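Local atomic coordinates of bifunctional protein PutA (Bradyrhizobium diazoefficiens, PDB entry 6BSN), a protein that probably oxidises proline to glutamate in two steps, with an FAD-dependent proline dehydrogenase and an NAD-dependent aldehyde dehydrogenase in one chain. Residues G235-L240 against N276-A281; L311-Y316 against L338-V343; E855-F860 against I874-E879. The protein carries 1 engineered substitution. All blocks are in the same frame, centred on the assembly; numbering follows the deposited sequence.

Contact 1: residues G235-L240 against N276-A281. With FDA (dihydroflavine-adenine dinucleotide), chain C.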
loop_
_atom_site.group_PDB
_atom_site.type_symbol
_atom_site.label_atom_id
_atom_site.label_comp_id
_atom_site.label_asym_id
_atom_site.label_seq_id
_atom_site.Cartn_x
_atom_site.Cartn_y
_atom_site.Cartn_z
ATOM N N GLY A 235 -42.088 13.052 43.020
ATOM C CA GLY A 235 -42.547 13.118 41.651
ATOM C C GLY A 235 -42.939 11.779 41.055
ATOM O O GLY A 235 -42.596 10.711 41.575
ATOM N N ILE A 236 -43.676 11.837 39.959
ATOM C CA ILE A 236 -44.006 10.664 39.168
ATOM C C ILE A 236 -43.738 10.989 37.703
ATOM O O ILE A 236 -43.993 12.110 37.252
ATOM C CB ILE A 236 -45.475 10.240 39.396
ATOM C CG1 ILE A 236 -45.775 8.915 38.698
ATOM C CG2 ILE A 236 -46.444 11.333 38.952
ATOM C CD1 ILE A 236 -47.182 8.388 38.979
ATOM N N SER A 237 -43.248 9.995 36.962
ATOM C CA SER A 237 -42.922 10.106 35.546
ATOM C C SER A 237 -43.838 9.198 34.743
ATOM O O SER A 237 -43.993 8.015 35.090
ATOM C CB SER A 237 -41.472 9.704 35.291
ATOM O OG SER A 237 -40.694 10.826 34.966
ATOM N N VAL A 238 -44.426 9.742 33.665
ATOM C CA VAL A 238 -45.362 9.002 32.819
ATOM C C VAL A 238 -44.973 9.158 31.357
ATOM O O VAL A 238 -44.370 10.158 30.962
ATOM C CB VAL A 238 -46.815 9.466 33.031
ATOM C CG1 VAL A 238 -47.208 9.283 34.491
ATOM C CG2 VAL A 238 -46.977 10.883 32.592
ATOM N N LYS A 239 -45.357 8.167 30.545
ATOM C CA LYS A 239 -45.123 8.162 29.104
ATOM C C LYS A 239 -46.454 8.262 28.365
ATOM O O LYS A 239 -47.379 7.487 28.630
ATOM C CB LYS A 239 -44.380 6.895 28.666
ATOM C CG LYS A 239 -42.887 6.930 28.897
ATOM C CD LYS A 239 -42.242 5.656 28.393
ATOM C CE LYS A 239 -40.747 5.681 28.681
ATOM N NZ LYS A 239 -40.449 6.251 30.035
ATOM N N LEU A 240 -46.548 9.212 27.436
ATOM C CA LEU A 240 -47.757 9.326 26.619
ATOM C C LEU A 240 -48.039 8.047 25.835
ATOM O O LEU A 240 -49.203 7.696 25.607
ATOM C CB LEU A 240 -47.649 10.514 25.671
ATOM C CG LEU A 240 -47.544 11.889 26.333
ATOM C CD1 LEU A 240 -47.663 12.997 25.304
ATOM C CD2 LEU A 240 -48.592 12.059 27.449
ATOM N N ASN A 276 -44.841 16.699 41.781
ATOM C CA ASN A 276 -44.181 16.942 40.502
ATOM C C ASN A 276 -44.637 15.877 39.503
ATOM O O ASN A 276 -44.418 14.680 39.723
ATOM C CB ASN A 276 -42.660 16.914 40.691
ATOM C CG ASN A 276 -41.870 17.108 39.357
ATOM O OD1 ASN A 276 -40.789 16.550 39.193
ATOM N ND2 ASN A 276 -42.418 17.887 38.423
ATOM N N PHE A 277 -45.249 16.305 38.397
ATOM C CA PHE A 277 -45.824 15.415 37.389
ATOM C C PHE A 277 -45.111 15.637 36.048
ATOM O O PHE A 277 -45.250 16.700 35.437
ATOM C CB PHE A 277 -47.335 15.677 37.293
ATOM C CG PHE A 277 -48.057 14.758 36.350
ATOM C CD1 PHE A 277 -48.534 13.526 36.795
ATOM C CD2 PHE A 277 -48.259 15.124 35.029
ATOM C CE1 PHE A 277 -49.203 12.661 35.936
ATOM C CE2 PHE A 277 -48.923 14.268 34.151
ATOM C CZ PHE A 277 -49.396 13.031 34.605
ATOM N N THR A 278 -44.365 14.636 35.569
ATOM C CA THR A 278 -43.445 14.822 34.446
ATOM C C THR A 278 -43.830 13.913 33.288
ATOM O O THR A 278 -43.876 12.687 33.446
ATOM C CB THR A 278 -41.984 14.521 34.848
ATOM O OG1 THR A 278 -41.598 15.309 35.972
ATOM C CG2 THR A 278 -41.045 14.861 33.700
ATOM N N VAL A 279 -44.050 14.506 32.116
ATOM C CA VAL A 279 -44.214 13.739 30.879
ATOM C C VAL A 279 -42.842 13.421 30.269
ATOM O O VAL A 279 -42.094 14.313 29.842
ATOM C CB VAL A 279 -45.105 14.496 29.881
ATOM C CG1 VAL A 279 -45.368 13.635 28.649
ATOM C CG2 VAL A 279 -46.439 14.905 30.561
ATOM N N ASP A 280 -42.515 12.140 30.211
ATOM C CA ASP A 280 -41.259 11.708 29.626
ATOM C C ASP A 280 -41.210 12.033 28.132
ATOM O O ASP A 280 -42.235 12.209 27.471
ATOM C CB ASP A 280 -41.076 10.206 29.854
ATOM C CG ASP A 280 -40.747 9.860 31.316
ATOM O OD1 ASP A 280 -40.514 10.778 32.142
ATOM O OD2 ASP A 280 -40.717 8.651 31.622
ATOM N N ALA A 281 -39.991 12.145 27.607
ATOM C CA ALA A 281 -39.784 12.359 26.182
ATOM C C ALA A 281 -39.405 11.038 25.529
ATOM O O ALA A 281 -38.596 10.274 26.065
ATOM C CB ALA A 281 -38.708 13.410 25.910
HETATM P PA FDA C . -23.636 10.253 29.394
HETATM O O1A FDA C . -22.587 9.105 29.376
HETATM O O2A FDA C . -23.222 11.601 29.599
HETATM O O5B FDA C . -24.347 10.537 28.125
HETATM C C5B FDA C . -24.906 9.451 27.394
HETATM C C4B FDA C . -25.824 9.978 26.294
HETATM O O4B FDA C . -25.118 10.620 25.267
HETATM C C3B FDA C . -26.643 8.952 25.578
HETATM O O3B FDA C . -27.722 8.579 26.328
HETATM C C2B FDA C . -27.033 9.675 24.353
HETATM O O2B FDA C . -28.144 10.474 24.588
HETATM C C1B FDA C . -25.830 10.516 24.079
HETATM N N9A FDA C . -24.952 9.971 23.055
HETATM C C8A FDA C . -24.190 8.813 23.094
HETATM N N7A FDA C . -23.542 8.680 21.946
HETATM C C5A FDA C . -23.857 9.747 21.107
HETATM C C6A FDA C . -23.493 10.130 19.830
HETATM N N6A FDA C . -22.570 9.336 19.066
HETATM N N1A FDA C . -23.987 11.254 19.291
HETATM C C2A FDA C . -24.858 12.035 19.963
HETATM N N3A FDA C . -25.229 11.687 21.225
HETATM C C4A FDA C . -24.759 10.585 21.806
HETATM N N1 FDA C . -34.115 9.973 28.299
HETATM C C2 FDA C . -35.132 10.308 27.353
HETATM O O2 FDA C . -34.819 10.187 26.022
HETATM N N3 FDA C . -36.410 10.744 27.794
HETATM C C4 FDA C . -36.672 10.850 29.175
HETATM O O4 FDA C . -37.892 11.274 29.633
HETATM C C4X FDA C . -35.605 10.508 30.157
HETATM N N5 FDA C . -35.878 10.574 31.564
HETATM C C5X FDA C . -34.761 10.429 32.485
HETATM C C6 FDA C . -34.989 10.697 33.942
HETATM C C7 FDA C . -33.874 10.622 34.821
HETATM C C7M FDA C . -34.087 10.890 36.286
HETATM C C8 FDA C . -32.565 10.298 34.327
HETATM C C8M FDA C . -31.362 10.211 35.234
HETATM C C9 FDA C . -32.365 10.046 32.952
HETATM C C9A FDA C . -33.515 10.120 32.023
HETATM N N10 FDA C . -33.324 9.773 30.629
HETATM C C10 FDA C . -34.380 10.089 29.714
HETATM C "C1'" FDA C . -32.115 9.092 30.129
HETATM C "C2'" FDA C . -31.124 10.096 29.564
HETATM O "O2'" FDA C . -31.631 10.675 28.414
HETATM C "C3'" FDA C . -29.794 9.432 29.250
HETATM O "O3'" FDA C . -30.063 8.430 28.360
HETATM C "C4'" FDA C . -29.039 8.800 30.422
HETATM O "O4'" FDA C . -29.334 9.452 31.612
HETATM C "C5'" FDA C . -27.532 8.862 30.202
HETATM O "O5'" FDA C . -27.111 10.188 29.945
HETATM P P FDA C . -26.015 10.966 30.829
HETATM O O1P FDA C . -26.040 12.527 30.864
HETATM O O2P FDA C . -26.202 10.217 32.194
HETATM O O3P FDA C . -24.681 10.095 30.446
HETATM O O HOH W 1 -44.203 10.724 26.250
#
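The two carboxylate oxygens of D280 are each taken by a side chain of 235-240. S237 OG donates to D280 OD1 over 2.8 Å, on the syn side and 17° out of the carboxylate plane. K239 NZ forms a salt bridge of 2.9 Å with D280 OD2, at that oxygen's anti lone pair. The lysine chain is extended up to chi4 (41°), whose bend brings NZ to the carboxylate. Both D280 OD1 and S237 OG are also bound by R341, so three side chains fix the rotation of this acid. One residue on, A281 holds the flavin edge with two bonds: A281 N to O4 of the reduced FAD, and N3 of the cofactor to A281 O (2.8 Å).

Behind these groups lies a parallel backbone ladder. It runs on to D280 N on V238 O at 2.8 Å, fixing the acid's backbone. A water bridges L240 N and D280 O.

On the other face, F277 CD1 meets I236 CG2 at 3.7 Å, and F277 CZ meets V238 CG2. This is a beta-alpha-beta unit of the proline dehydrogenase barrel. Helix 252-272 connects its strands and packs on F277 and L240, while helix 204-223 packs on I236 and V238.

Contact 2: residues L311-Y316 against L338-V343. With FDA (dihydroflavine-adenine dinucleotide), chain C.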
loop_
_atom_site.group_PDB
_atom_site.type_symbol
_atom_site.label_atom_id
_atom_site.label_comp_id
_atom_site.label_asym_id
_atom_site.label_seq_id
_atom_site.Cartn_x
_atom_site.Cartn_y
_atom_site.Cartn_z
ATOM N N LEU A 311 -42.377 18.362 31.814
ATOM C CA LEU A 311 -42.019 17.440 30.749
ATOM C C LEU A 311 -40.505 17.329 30.683
ATOM O O LEU A 311 -39.778 18.190 31.194
ATOM C CB LEU A 311 -42.564 17.917 29.408
ATOM C CG LEU A 311 -41.720 18.979 28.696
ATOM C CD1 LEU A 311 -42.199 19.133 27.248
ATOM C CD2 LEU A 311 -41.732 20.314 29.408
ATOM N N ALA A 312 -40.031 16.248 30.061
ATOM C CA ALA A 312 -38.611 16.120 29.743
ATOM C C ALA A 312 -38.342 16.596 28.317
ATOM O O ALA A 312 -39.174 16.423 27.420
ATOM C CB ALA A 312 -38.101 14.686 29.904
ATOM N N ILE A 313 -37.150 17.177 28.128
ATOM C CA ILE A 313 -36.643 17.667 26.849
ATOM C C ILE A 313 -35.278 17.029 26.607
ATOM O O ILE A 313 -34.404 17.073 27.483
ATOM C CB ILE A 313 -36.516 19.204 26.846
ATOM C CG1 ILE A 313 -37.866 19.852 27.150
ATOM C CG2 ILE A 313 -35.993 19.701 25.495
ATOM C CD1 ILE A 313 -37.780 21.371 27.317
ATOM N N GLN A 314 -35.082 16.467 25.409
ATOM C CA GLN A 314 -33.888 15.699 25.072
ATOM C C GLN A 314 -32.867 16.591 24.361
ATOM O O GLN A 314 -33.076 16.998 23.212
ATOM C CB GLN A 314 -34.264 14.512 24.191
ATOM C CG GLN A 314 -35.234 13.567 24.854
ATOM C CD GLN A 314 -36.109 12.841 23.866
ATOM O OE1 GLN A 314 -36.610 13.449 22.919
ATOM N NE2 GLN A 314 -36.309 11.534 24.078
ATOM N N ALA A 315 -31.725 16.835 25.017
ATOM C CA ALA A 315 -30.708 17.708 24.439
ATOM C C ALA A 315 -30.038 17.111 23.211
ATOM O O ALA A 315 -29.456 17.863 22.427
ATOM C CB ALA A 315 -29.643 18.060 25.481
ATOM N N TYR A 316 -30.098 15.786 23.012
ATOM C CA TYR A 316 -29.434 15.264 21.824
ATOM C C TYR A 316 -30.190 15.583 20.543
ATOM O O TYR A 316 -29.705 15.229 19.460
ATOM C CB TYR A 316 -29.164 13.746 21.944
ATOM C CG TYR A 316 -30.319 12.743 21.904
ATOM C CD1 TYR A 316 -31.656 13.138 21.807
ATOM C CD2 TYR A 316 -30.048 11.373 21.959
ATOM C CE1 TYR A 316 -32.690 12.189 21.773
ATOM C CE2 TYR A 316 -31.066 10.419 21.927
ATOM C CZ TYR A 316 -32.394 10.835 21.839
ATOM O OH TYR A 316 -33.418 9.893 21.807
ATOM N N LEU A 338 -43.638 25.750 35.645
ATOM C CA LEU A 338 -43.402 24.388 35.190
ATOM C C LEU A 338 -42.064 23.875 35.707
ATOM O O LEU A 338 -41.089 24.625 35.838
ATOM C CB LEU A 338 -43.395 24.304 33.659
ATOM C CG LEU A 338 -44.634 24.807 32.927
ATOM C CD1 LEU A 338 -44.397 24.687 31.444
ATOM C CD2 LEU A 338 -45.863 24.029 33.359
ATOM N N MET A 339 -42.027 22.585 35.993
ATOM C CA MET A 339 -40.793 21.880 36.286
ATOM C C MET A 339 -40.414 21.128 35.019
ATOM O O MET A 339 -41.221 20.356 34.496
ATOM C CB MET A 339 -40.987 20.961 37.490
ATOM C CG MET A 339 -41.334 21.779 38.766
ATOM S SD MET A 339 -41.842 20.855 40.236
ATOM C CE MET A 339 -40.265 20.221 40.822
ATOM N N VAL A 340 -39.222 21.408 34.489
ATOM C CA VAL A 340 -38.810 20.972 33.150
ATOM C C VAL A 340 -37.512 20.187 33.272
ATOM O O VAL A 340 -36.505 20.722 33.745
ATOM C CB VAL A 340 -38.657 22.179 32.220
ATOM C CG1 VAL A 340 -38.081 21.800 30.853
ATOM C CG2 VAL A 340 -40.000 22.849 32.107
ATOM N N ARG A 341 -37.535 18.926 32.848
ATOM C CA ARG A 341 -36.394 18.030 32.986
ATOM C C ARG A 341 -35.571 18.023 31.703
ATOM O O ARG A 341 -36.103 17.749 30.623
ATOM C CB ARG A 341 -36.841 16.603 33.313
ATOM C CG ARG A 341 -35.658 15.642 33.424
ATOM C CD ARG A 341 -36.074 14.166 33.297
ATOM N NE ARG A 341 -37.073 13.845 34.300
ATOM C CZ ARG A 341 -38.094 13.038 34.087
ATOM N NH1 ARG A 341 -38.265 12.438 32.910
ATOM N NH2 ARG A 341 -38.945 12.835 35.061
ATOM N N LEU A 342 -34.274 18.302 31.824
ATOM C CA LEU A 342 -33.355 18.235 30.689
ATOM C C LEU A 342 -32.565 16.936 30.774
ATOM O O LEU A 342 -31.869 16.701 31.765
ATOM C CB LEU A 342 -32.411 19.441 30.648
ATOM C CG LEU A 342 -31.605 19.575 29.338
ATOM C CD1 LEU A 342 -32.520 19.944 28.127
ATOM C CD2 LEU A 342 -30.447 20.566 29.519
ATOM N N VAL A 343 -32.693 16.089 29.747
ATOM C CA VAL A 343 -31.936 14.850 29.631
ATOM C C VAL A 343 -31.138 14.894 28.331
ATOM O O VAL A 343 -31.372 15.735 27.464
ATOM C CB VAL A 343 -32.836 13.601 29.649
ATOM C CG1 VAL A 343 -33.730 13.590 30.880
ATOM C CG2 VAL A 343 -33.670 13.535 28.333
HETATM P PA FDA C . -23.636 10.253 29.394
HETATM O O1A FDA C . -22.587 9.105 29.376
HETATM O O2A FDA C . -23.222 11.601 29.599
HETATM O O5B FDA C . -24.347 10.537 28.125
HETATM C C5B FDA C . -24.906 9.451 27.394
HETATM C C4B FDA C . -25.824 9.978 26.294
HETATM O O4B FDA C . -25.118 10.620 25.267
HETATM C C3B FDA C . -26.643 8.952 25.578
HETATM O O3B FDA C . -27.722 8.579 26.328
HETATM C C2B FDA C . -27.033 9.675 24.353
HETATM O O2B FDA C . -28.144 10.474 24.588
HETATM C C1B FDA C . -25.830 10.516 24.079
HETATM N N9A FDA C . -24.952 9.971 23.055
HETATM C C8A FDA C . -24.190 8.813 23.094
HETATM N N7A FDA C . -23.542 8.680 21.946
HETATM C C5A FDA C . -23.857 9.747 21.107
HETATM C C6A FDA C . -23.493 10.130 19.830
HETATM N N6A FDA C . -22.570 9.336 19.066
HETATM N N1A FDA C . -23.987 11.254 19.291
HETATM C C2A FDA C . -24.858 12.035 19.963
HETATM N N3A FDA C . -25.229 11.687 21.225
HETATM C C4A FDA C . -24.759 10.585 21.806
HETATM N N1 FDA C . -34.115 9.973 28.299
HETATM C C2 FDA C . -35.132 10.308 27.353
HETATM O O2 FDA C . -34.819 10.187 26.022
HETATM N N3 FDA C . -36.410 10.744 27.794
HETATM C C4 FDA C . -36.672 10.850 29.175
HETATM O O4 FDA C . -37.892 11.274 29.633
HETATM C C4X FDA C . -35.605 10.508 30.157
HETATM N N5 FDA C . -35.878 10.574 31.564
HETATM C C5X FDA C . -34.761 10.429 32.485
HETATM C C6 FDA C . -34.989 10.697 33.942
HETATM C C7 FDA C . -33.874 10.622 34.821
HETATM C C7M FDA C . -34.087 10.890 36.286
HETATM C C8 FDA C . -32.565 10.298 34.327
HETATM C C8M FDA C . -31.362 10.211 35.234
HETATM C C9 FDA C . -32.365 10.046 32.952
HETATM C C9A FDA C . -33.515 10.120 32.023
HETATM N N10 FDA C . -33.324 9.773 30.629
HETATM C C10 FDA C . -34.380 10.089 29.714
HETATM C "C1'" FDA C . -32.115 9.092 30.129
HETATM C "C2'" FDA C . -31.124 10.096 29.564
HETATM O "O2'" FDA C . -31.631 10.675 28.414
HETATM C "C3'" FDA C . -29.794 9.432 29.250
HETATM O "O3'" FDA C . -30.063 8.430 28.360
HETATM C "C4'" FDA C . -29.039 8.800 30.422
HETATM O "O4'" FDA C . -29.334 9.452 31.612
HETATM C "C5'" FDA C . -27.532 8.862 30.202
HETATM O "O5'" FDA C . -27.111 10.188 29.945
HETATM P P FDA C . -26.015 10.966 30.829
HETATM O O1P FDA C . -26.040 12.527 30.864
HETATM O O2P FDA C . -26.202 10.217 32.194
HETATM O O3P FDA C . -24.681 10.095 30.446
#
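L311-Q314 and L338-V343 are neighbouring parallel strands of the proline dehydrogenase TIM-type barrel. Helix 320-333 joins them as a beta-alpha-beta unit. Backbone bonds zip them together, from R341 N on L311 O to A315 N on V343 O. The last is short, at 2.7 Å, and nearly straight.

R341 shares its face of the sheet with A312, Q314 and V343, and this face looks onto the flavin. Its CB packs against L311 O and A312 CA. CG stands anti to the backbone N (chi1 178°), and a bend at chi3 (-57°) swings the rest of the chain along the cofactor. CD lies 3.7 Å from C6 of the reduced FAD and also near A312 CB. NE hydrogen-bonds to Q418. The guanidinium has C6 over one face, 3.5 Å above its plane and offset toward the rim. NH1 comes within 3.3 Å of flavin N5 and makes a salt bridge to D280. NH2 is held by S237 and Y443. These partners fix the plane of the group beside N5. Its positive charge would probably favour electron density on the N5 and O4 side of the flavin.

V343 supports the ring system from the next position on this face. Its CG1 touches C9A and C4X, and its CB lies 3.4 Å from the ribityl O2'. V343 CG2 lies alongside Q314 CG.

The I313 face is apolar. I313 CD1 packs on V340 CG1 at 3.6 Å, and helix 320-333 adds I324 against I313. Helix 369-385 packs on L342.

At the strand end, Q314 OE1 is bound by Q317. Q314 NE2 also bonds to E282 O. The same NE2 donates to flavin O2 over 2.8 Å, with an N-H...O angle of 167°.

Contact 3: residues E855-F860 against I874-E879; sequences EARLHF and IFELTE
Strands 857-860 and 874-876 run antiparallel, and a classic beta bulge sets H859 and F860 together against I874. I874 O accepts H859 N at 2.9 Å and a weaker, longer bond from F860 N. I874 N returns a bond to F860 O.

E876 gathers the polar side chains on its face. Its extended chain, with CG anti to the backbone N (chi1 174°), lies along the H859 ring edge and puts OE2 at NE2. H859 NE2 donates to E876 OE2 over 2.8 Å, nearly in the imidazole plane and to the anti lone pair. Ring and carboxylate are close to coplanar, 20° apart. R857 runs alongside and places a guanidinium face over the same oxygen. R857 NH1 is 3.4 Å from E876 OE2, a salt bridge of charge alone, with no N-H aimed at the oxygen. E876 OE1 pairs with R896 of the adjoining strand.

On the L858 and F875 face, L858 CD1 meets F875 CE2 at 3.6 Å, and helix 839-855 packs on F875. Helix 804-819 packs on I874 on the E876 face.

The pair is a beta hairpin at one border of a mixed sheet in the aldehyde dehydrogenase part.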
loop_
_atom_site.group_PDB
_atom_site.type_symbol
_atom_site.label_atom_id
_atom_site.label_comp_id
_atom_site.label_asym_id
_atom_site.label_seq_id
_atom_site.Cartn_x
_atom_site.Cartn_y
_atom_site.Cartn_z
ATOM N N GLU A 855 -64.351 -24.167 11.672
ATOM C CA GLU A 855 -63.309 -25.179 11.782
ATOM C C GLU A 855 -62.305 -24.911 12.893
ATOM O O GLU A 855 -61.634 -25.847 13.333
ATOM C CB GLU A 855 -62.522 -25.267 10.463
ATOM C CG GLU A 855 -62.215 -26.661 9.980
ATOM C CD GLU A 855 -63.445 -27.328 9.416
ATOM O OE1 GLU A 855 -64.309 -26.604 8.876
ATOM O OE2 GLU A 855 -63.564 -28.564 9.524
ATOM N N ALA A 856 -62.173 -23.670 13.347
ATOM C CA ALA A 856 -61.088 -23.330 14.248
ATOM C C ALA A 856 -61.520 -22.196 15.169
ATOM O O ALA A 856 -62.496 -21.485 14.915
ATOM C CB ALA A 856 -59.818 -22.945 13.473
ATOM N N ARG A 857 -60.765 -22.036 16.242
ATOM C CA ARG A 857 -61.065 -21.037 17.254
ATOM C C ARG A 857 -60.924 -19.631 16.695
ATOM O O ARG A 857 -59.920 -19.299 16.058
ATOM C CB ARG A 857 -60.112 -21.244 18.428
ATOM C CG ARG A 857 -60.473 -20.568 19.711
ATOM C CD ARG A 857 -59.669 -21.248 20.797
ATOM N NE ARG A 857 -59.518 -20.431 21.990
ATOM C CZ ARG A 857 -58.621 -20.689 22.931
ATOM N NH1 ARG A 857 -57.811 -21.735 22.790
ATOM N NH2 ARG A 857 -58.523 -19.906 24.002
ATOM N N LEU A 858 -61.903 -18.785 16.960
ATOM C CA LEU A 858 -61.814 -17.398 16.533
ATOM C C LEU A 858 -61.353 -16.539 17.707
ATOM O O LEU A 858 -61.927 -16.611 18.795
ATOM C CB LEU A 858 -63.159 -16.906 16.011
ATOM C CG LEU A 858 -63.292 -15.406 15.816
ATOM C CD1 LEU A 858 -62.593 -14.977 14.543
ATOM C CD2 LEU A 858 -64.758 -15.068 15.749
ATOM N N HIS A 859 -60.306 -15.741 17.488
ATOM C CA HIS A 859 -59.838 -14.807 18.501
ATOM C C HIS A 859 -60.188 -13.375 18.174
ATOM O O HIS A 859 -60.364 -12.579 19.089
ATOM C CB HIS A 859 -58.314 -14.906 18.694
ATOM C CG HIS A 859 -57.865 -16.115 19.458
ATOM N ND1 HIS A 859 -57.975 -16.217 20.828
ATOM C CD2 HIS A 859 -57.315 -17.277 19.041
ATOM C CE1 HIS A 859 -57.504 -17.386 21.220
ATOM N NE2 HIS A 859 -57.108 -18.052 20.153
ATOM N N PHE A 860 -60.309 -13.029 16.892
ATOM C CA PHE A 860 -60.617 -11.658 16.518
ATOM C C PHE A 860 -61.201 -11.641 15.117
ATOM O O PHE A 860 -60.670 -12.282 14.201
ATOM C CB PHE A 860 -59.382 -10.741 16.570
ATOM C CG PHE A 860 -59.697 -9.295 16.258
ATOM C CD1 PHE A 860 -59.286 -8.716 15.062
ATOM C CD2 PHE A 860 -60.454 -8.534 17.142
ATOM C CE1 PHE A 860 -59.595 -7.393 14.768
ATOM C CE2 PHE A 860 -60.773 -7.217 16.862
ATOM C CZ PHE A 860 -60.341 -6.643 15.673
ATOM N N ILE A 874 -58.171 -13.211 13.237
ATOM C CA ILE A 874 -57.205 -14.068 13.910
ATOM C C ILE A 874 -57.894 -15.361 14.276
ATOM O O ILE A 874 -58.874 -15.349 15.024
ATOM C CB ILE A 874 -56.596 -13.423 15.164
ATOM C CG1 ILE A 874 -55.984 -12.062 14.834
ATOM C CG2 ILE A 874 -55.551 -14.343 15.721
ATOM C CD1 ILE A 874 -55.521 -11.307 16.073
ATOM N N PHE A 875 -57.380 -16.472 13.760
ATOM C CA PHE A 875 -57.901 -17.793 14.067
ATOM C C PHE A 875 -56.802 -18.628 14.701
ATOM O O PHE A 875 -55.629 -18.516 14.342
ATOM C CB PHE A 875 -58.411 -18.516 12.801
ATOM C CG PHE A 875 -59.632 -17.897 12.190
ATOM C CD1 PHE A 875 -59.519 -17.016 11.128
ATOM C CD2 PHE A 875 -60.900 -18.213 12.668
ATOM C CE1 PHE A 875 -60.651 -16.446 10.558
ATOM C CE2 PHE A 875 -62.031 -17.638 12.118
ATOM C CZ PHE A 875 -61.911 -16.759 11.054
ATOM N N GLU A 876 -57.186 -19.484 15.638
ATOM C CA GLU A 876 -56.253 -20.424 16.238
ATOM C C GLU A 876 -56.595 -21.816 15.739
ATOM O O GLU A 876 -57.762 -22.216 15.736
ATOM C CB GLU A 876 -56.273 -20.388 17.777
ATOM C CG GLU A 876 -55.384 -21.493 18.381
ATOM C CD GLU A 876 -55.163 -21.365 19.891
ATOM O OE1 GLU A 876 -54.434 -22.218 20.452
ATOM O OE2 GLU A 876 -55.723 -20.433 20.511
ATOM N N LEU A 877 -55.583 -22.533 15.302
ATOM C CA LEU A 877 -55.772 -23.872 14.795
ATOM C C LEU A 877 -55.294 -24.883 15.821
ATOM O O LEU A 877 -54.436 -24.600 16.657
ATOM C CB LEU A 877 -55.004 -24.059 13.486
ATOM C CG LEU A 877 -55.113 -22.938 12.459
ATOM C CD1 LEU A 877 -53.993 -23.055 11.402
ATOM C CD2 LEU A 877 -56.483 -22.948 11.810
ATOM N N THR A 878 -55.848 -26.084 15.723
ATOM C CA THR A 878 -55.339 -27.195 16.510
ATOM C C THR A 878 -53.980 -27.634 15.997
ATOM O O THR A 878 -53.077 -27.924 16.783
ATOM C CB THR A 878 -56.320 -28.367 16.444
ATOM O OG1 THR A 878 -57.535 -28.019 17.115
ATOM C CG2 THR A 878 -55.721 -29.620 17.058
ATOM N N GLU A 879 -53.818 -27.680 14.672
ATOM C CA GLU A 879 -52.559 -28.037 14.038
ATOM C C GLU A 879 -52.376 -27.225 12.758
ATOM O O GLU A 879 -53.351 -26.814 12.119
ATOM C CB GLU A 879 -52.509 -29.541 13.754
ATOM C CG GLU A 879 -53.822 -30.079 13.229
ATOM C CD GLU A 879 -53.864 -31.589 13.188
ATOM O OE1 GLU A 879 -54.900 -32.135 12.753
ATOM O OE2 GLU A 879 -52.861 -32.225 13.582
#

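Contacts 1 and 2 belong to one barrel sheet, and their centres are about 10 Å apart. Strands 276-279 and 309-314 are neighbours, joined by A312 N and V279 O at 2.8 Å. A second link is S237 OG to R341 NH2 at 2.7 Å. Together they line the pyrimidine edge and the N5 side of the flavin. Contact 3 is separate. It lies in the aldehyde dehydrogenase part, away from the annotated sites. Its centre is about 40 Å from that of contact 1 and about 47 Å from that of contact 2. The nearest atoms are about 21 Å and 31 Å away, respectively.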